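Accelerated cell death 11 (Arabidopsis thaliana, PDB 4NT1) transfers ceramide-1-phosphate and phytoceramide-1-phosphate selectively between membranes as a plant member of the glycolipid transfer protein family. Local coordinates at residues G49-F57 and V152-P160. Sequence-based numbering, arbitrary orientation.
Sequences GCLGIAFKF and VSLGMYALP
Ala54 presses its methyl onto the backbone of Gly155, with CB 3.5 Å from Gly155 C. With no side chain on Gly155, Ala54 CA comes within 3.9 Å of Gly155 CA. No direct hydrogen bond joins the segments; two waters do so. One water donates to Leu51 O and Gly155 O (2.8 Å each) and accepts from Ala54 N. It satisfies Leu51 O at the end of helix 34-51, before Gly52 leaves helical geometry with positive phi. A second, longer-bonded water links Ile53 N to Ala158 O.

Several side chains meet in apolar contacts. Met156 starts away, but its bend at chi2 (-61°) brings CE to within 3.9 Å of Phe55 CZ. Leu159 CD2 meets the same ring at its edge, 4.1 Å from CE1, while Leu51 CD1 lies over one face. Val152 CG2 touches Phe57 CD2 at 3.9 Å.

Pro160 CG lies 3.4 Å from Cys50 O, and CD packs near Leu51 O.

In this all-helical GLTP fold, the Phe57 ring meets His144 edge-to-face and lies beside Asp61; both bind ceramide-1-phosphate-type lipid. Helix 129-139 backs Phe55, Val152, Met156 and Leu159; helix 98-121 adjoins Leu51 and Phe55, and helix 162-168 meets Cys50 and Pro160.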
ATOM      1  N   GLY A  49      -6.646   8.748  -4.351  1.00 25.11           N
ATOM      2  CA  GLY A  49      -7.365   9.851  -4.955  1.00 25.73           C
ATOM      3  C   GLY A  49      -8.845   9.744  -4.656  1.00 27.65           C
ATOM      4  O   GLY A  49      -9.517  10.751  -4.443  1.00 29.25           O
ATOM      5  N   CYS A  50      -9.350   8.511  -4.636  1.00 25.36           N
ATOM      6  CA  CYS A  50     -10.742   8.253  -4.305  1.00 29.03           C
ATOM      7  C   CYS A  50     -11.116   8.797  -2.933  1.00 26.53           C
ATOM      8  O   CYS A  50     -12.224   9.289  -2.752  1.00 27.22           O
ATOM      9  CB  CYS A  50     -11.053   6.755  -4.363  1.00 28.42           C
ATOM     10  SG  CYS A  50     -11.115   6.079  -6.031  1.00 32.65           S
ATOM     11  N   LEU A  51     -10.200   8.700  -1.973  1.00 22.85           N
ATOM     12  CA  LEU A  51     -10.471   9.134  -0.601  1.00 29.32           C
ATOM     13  C   LEU A  51     -10.503  10.655  -0.438  1.00 32.91           C
ATOM     14  O   LEU A  51     -10.990  11.169   0.572  1.00 27.21           O
ATOM     15  CB  LEU A  51      -9.446   8.537   0.361  1.00 24.79           C
ATOM     16  CG  LEU A  51      -9.395   7.012   0.347  1.00 25.77           C
ATOM     17  CD1 LEU A  51      -8.319   6.506   1.300  1.00 23.58           C
ATOM     18  CD2 LEU A  51     -10.758   6.461   0.729  1.00 29.10           C
ATOM     19  N   GLY A  52      -9.978  11.374  -1.425  1.00 31.46           N
ATOM     20  CA  GLY A  52     -10.053  12.823  -1.410  1.00 33.19           C
ATOM     21  C   GLY A  52      -8.869  13.547  -0.801  1.00 33.18           C
ATOM     22  O   GLY A  52      -7.800  12.970  -0.577  1.00 29.89           O
ATOM     23  N   ILE A  53      -9.074  14.828  -0.514  1.00 31.45           N
ATOM     24  CA  ILE A  53      -7.985  15.719  -0.125  1.00 28.16           C
ATOM     25  C   ILE A  53      -7.235  15.318   1.149  1.00 26.96           C
ATOM     26  O   ILE A  53      -6.069  15.656   1.315  1.00 30.59           O
ATOM     27  CB  ILE A  53      -8.482  17.188  -0.035  1.00 36.18           C
ATOM     28  CG1 ILE A  53      -7.347  18.114   0.401  1.00 42.69           C
ATOM     29  CG2 ILE A  53      -9.676  17.302   0.911  1.00 34.56           C
ATOM     30  CD1 ILE A  53      -6.220  18.209  -0.610  1.00 48.99           C
ATOM     31  N   ALA A  54      -7.885  14.576   2.042  1.00 27.49           N
ATOM     32  CA  ALA A  54      -7.207  14.137   3.258  1.00 28.04           C
ATOM     33  C   ALA A  54      -5.930  13.386   2.892  1.00 25.22           C
ATOM     34  O   ALA A  54      -4.933  13.430   3.612  1.00 24.04           O
ATOM     35  CB  ALA A  54      -8.115  13.265   4.112  1.00 26.67           C
ATOM     36  N   PHE A  55      -5.977  12.698   1.759  1.00 25.82           N
ATOM     37  CA  PHE A  55      -4.893  11.810   1.352  1.00 27.90           C
ATOM     38  C   PHE A  55      -4.053  12.340   0.195  1.00 29.13           C
ATOM     39  O   PHE A  55      -3.397  11.571  -0.506  1.00 28.51           O
ATOM     40  CB  PHE A  55      -5.441  10.402   1.069  1.00 24.20           C
ATOM     41  CG  PHE A  55      -5.973   9.734   2.300  1.00 24.31           C
ATOM     42  CD1 PHE A  55      -7.282   9.942   2.702  1.00 26.44           C
ATOM     43  CD2 PHE A  55      -5.146   8.953   3.088  1.00 23.69           C
ATOM     44  CE1 PHE A  55      -7.772   9.361   3.857  1.00 24.68           C
ATOM     45  CE2 PHE A  55      -5.622   8.358   4.242  1.00 25.45           C
ATOM     46  CZ  PHE A  55      -6.946   8.566   4.633  1.00 22.54           C
ATOM     47  N   LYS A  56      -4.039  13.660   0.029  1.00 30.96           N
ATOM     48  CA  LYS A  56      -3.166  14.291  -0.959  1.00 28.99           C
ATOM     49  C   LYS A  56      -1.694  13.923  -0.755  1.00 26.23           C
ATOM     50  O   LYS A  56      -0.934  13.846  -1.723  1.00 28.13           O
ATOM     51  CB  LYS A  56      -3.353  15.807  -0.931  1.00 29.02           C
ATOM     52  CG  LYS A  56      -2.499  16.578  -1.922  1.00 35.98           C
ATOM     53  CD  LYS A  56      -2.914  18.049  -1.920  1.00 50.09           C
ATOM     54  CE  LYS A  56      -1.795  18.953  -2.431  1.00 58.31           C
ATOM     55  NZ  LYS A  56      -2.193  20.393  -2.418  1.00 56.81           N
ATOM     56  N   PHE A  57      -1.297  13.687   0.496  1.00 25.68           N
ATOM     57  CA  PHE A  57       0.089  13.338   0.816  1.00 26.68           C
ATOM     58  C   PHE A  57       0.535  12.092   0.058  1.00 26.26           C
ATOM     59  O   PHE A  57       1.715  11.920  -0.252  1.00 24.42           O
ATOM     60  CB  PHE A  57       0.282  13.117   2.331  1.00 26.02           C
ATOM     61  CG  PHE A  57      -0.342  11.839   2.856  1.00 24.25           C
ATOM     62  CD1 PHE A  57       0.348  10.634   2.792  1.00 26.05           C
ATOM     63  CD2 PHE A  57      -1.607  11.847   3.424  1.00 21.15           C
ATOM     64  CE1 PHE A  57      -0.226   9.461   3.266  1.00 24.04           C
ATOM     65  CE2 PHE A  57      -2.187  10.680   3.902  1.00 25.42           C
ATOM     66  CZ  PHE A  57      -1.489   9.484   3.824  1.00 27.59           C
ATOM     67  N   VAL A 152      -4.287  16.479   7.276  1.00 27.86           N
ATOM     68  CA  VAL A 152      -5.030  15.241   7.039  1.00 28.37           C
ATOM     69  C   VAL A 152      -6.362  15.282   7.785  1.00 27.55           C
ATOM     70  O   VAL A 152      -7.424  15.058   7.207  1.00 26.17           O
ATOM     71  CB  VAL A 152      -4.198  14.010   7.465  1.00 24.56           C
ATOM     72  CG1 VAL A 152      -5.061  12.752   7.543  1.00 24.20           C
ATOM     73  CG2 VAL A 152      -3.013  13.814   6.499  1.00 24.82           C
ATOM     74  N   SER A 153      -6.302  15.616   9.067  1.00 27.97           N
ATOM     75  CA  SER A 153      -7.505  15.648   9.901  1.00 26.45           C
ATOM     76  C   SER A 153      -8.575  16.585   9.344  1.00 23.10           C
ATOM     77  O   SER A 153      -9.768  16.362   9.543  1.00 31.15           O
ATOM     78  CB  SER A 153      -7.151  16.055  11.337  1.00 25.77           C
ATOM     79  OG  SER A 153      -6.839  17.438  11.422  1.00 26.82           O
ATOM     80  N   LEU A 154      -8.150  17.636   8.653  1.00 26.06           N
ATOM     81  CA  LEU A 154      -9.096  18.625   8.155  1.00 32.61           C
ATOM     82  C   LEU A 154      -9.765  18.145   6.866  1.00 37.85           C
ATOM     83  O   LEU A 154     -10.888  18.537   6.548  1.00 40.82           O
ATOM     84  CB  LEU A 154      -8.406  19.974   7.954  1.00 34.62           C
ATOM     85  CG  LEU A 154      -7.849  20.604   9.241  1.00 37.12           C
ATOM     86  CD1 LEU A 154      -7.141  21.923   8.957  1.00 40.07           C
ATOM     87  CD2 LEU A 154      -8.959  20.792  10.273  1.00 39.95           C
ATOM     88  N   GLY A 155      -9.082  17.268   6.141  1.00 32.96           N
ATOM     89  CA  GLY A 155      -9.620  16.739   4.902  1.00 32.98           C
ATOM     90  C   GLY A 155     -10.605  15.598   5.074  1.00 32.27           C
ATOM     91  O   GLY A 155     -11.261  15.191   4.113  1.00 36.60           O
ATOM     92  N   MET A 156     -10.722  15.082   6.294  1.00 32.21           N
ATOM     93  CA  MET A 156     -11.574  13.929   6.552  1.00 33.93           C
ATOM     94  C   MET A 156     -13.052  14.186   6.252  1.00 36.01           C
ATOM     95  O   MET A 156     -13.785  13.261   5.916  1.00 35.72           O
ATOM     96  CB  MET A 156     -11.405  13.423   7.989  1.00 33.72           C
ATOM     97  CG  MET A 156     -10.103  12.685   8.247  1.00 30.56           C
ATOM     98  SD  MET A 156      -9.904  11.193   7.241  1.00 31.66           S
ATOM     99  CE  MET A 156      -8.206  10.785   7.622  1.00 26.53           C
ATOM    100  N   TYR A 157     -13.485  15.438   6.372  1.00 39.28           N
ATOM    101  CA  TYR A 157     -14.881  15.785   6.118  1.00 36.67           C
ATOM    102  C   TYR A 157     -15.220  15.559   4.654  1.00 32.70           C
ATOM    103  O   TYR A 157     -16.384  15.380   4.294  1.00 41.90           O
ATOM    104  CB  TYR A 157     -15.147  17.247   6.480  1.00 44.13           C
ATOM    105  N   ALA A 158     -14.187  15.569   3.818  1.00 33.99           N
ATOM    106  CA  ALA A 158     -14.359  15.467   2.376  1.00 36.90           C
ATOM    107  C   ALA A 158     -14.184  14.039   1.865  1.00 29.51           C
ATOM    108  O   ALA A 158     -14.060  13.822   0.668  1.00 29.98           O
ATOM    109  CB  ALA A 158     -13.401  16.406   1.663  1.00 28.56           C
ATOM    110  N   LEU A 159     -14.164  13.068   2.770  1.00 26.61           N
ATOM    111  CA  LEU A 159     -14.190  11.676   2.343  1.00 28.31           C
ATOM    112  C   LEU A 159     -15.485  11.433   1.588  1.00 28.25           C
ATOM    113  O   LEU A 159     -16.517  12.011   1.923  1.00 30.26           O
ATOM    114  CB  LEU A 159     -14.139  10.734   3.545  1.00 25.92           C
ATOM    115  CG  LEU A 159     -12.839  10.622   4.332  1.00 28.91           C
ATOM    116  CD1 LEU A 159     -13.101  10.026   5.707  1.00 28.60           C
ATOM    117  CD2 LEU A 159     -11.816   9.786   3.568  1.00 27.56           C
ATOM    118  N   PRO A 160     -15.444  10.571   0.568  1.00 28.00           N
ATOM    119  CA  PRO A 160     -16.711  10.153  -0.037  1.00 26.33           C
ATOM    120  C   PRO A 160     -17.508   9.338   0.979  1.00 25.87           C
ATOM    121  O   PRO A 160     -16.917   8.779   1.897  1.00 25.73           O
ATOM    122  CB  PRO A 160     -16.260   9.242  -1.184  1.00 27.41           C
ATOM    123  CG  PRO A 160     -14.942   8.693  -0.724  1.00 27.73           C
ATOM    124  CD  PRO A 160     -14.289   9.840   0.014  1.00 27.86           C
TER
HETATM  125  O   HOH W   1     -10.581  13.558   1.919  1.00 29.33           O
HETATM  126  O   HOH W   2     -12.062  15.459  -1.301  1.00 41.61           O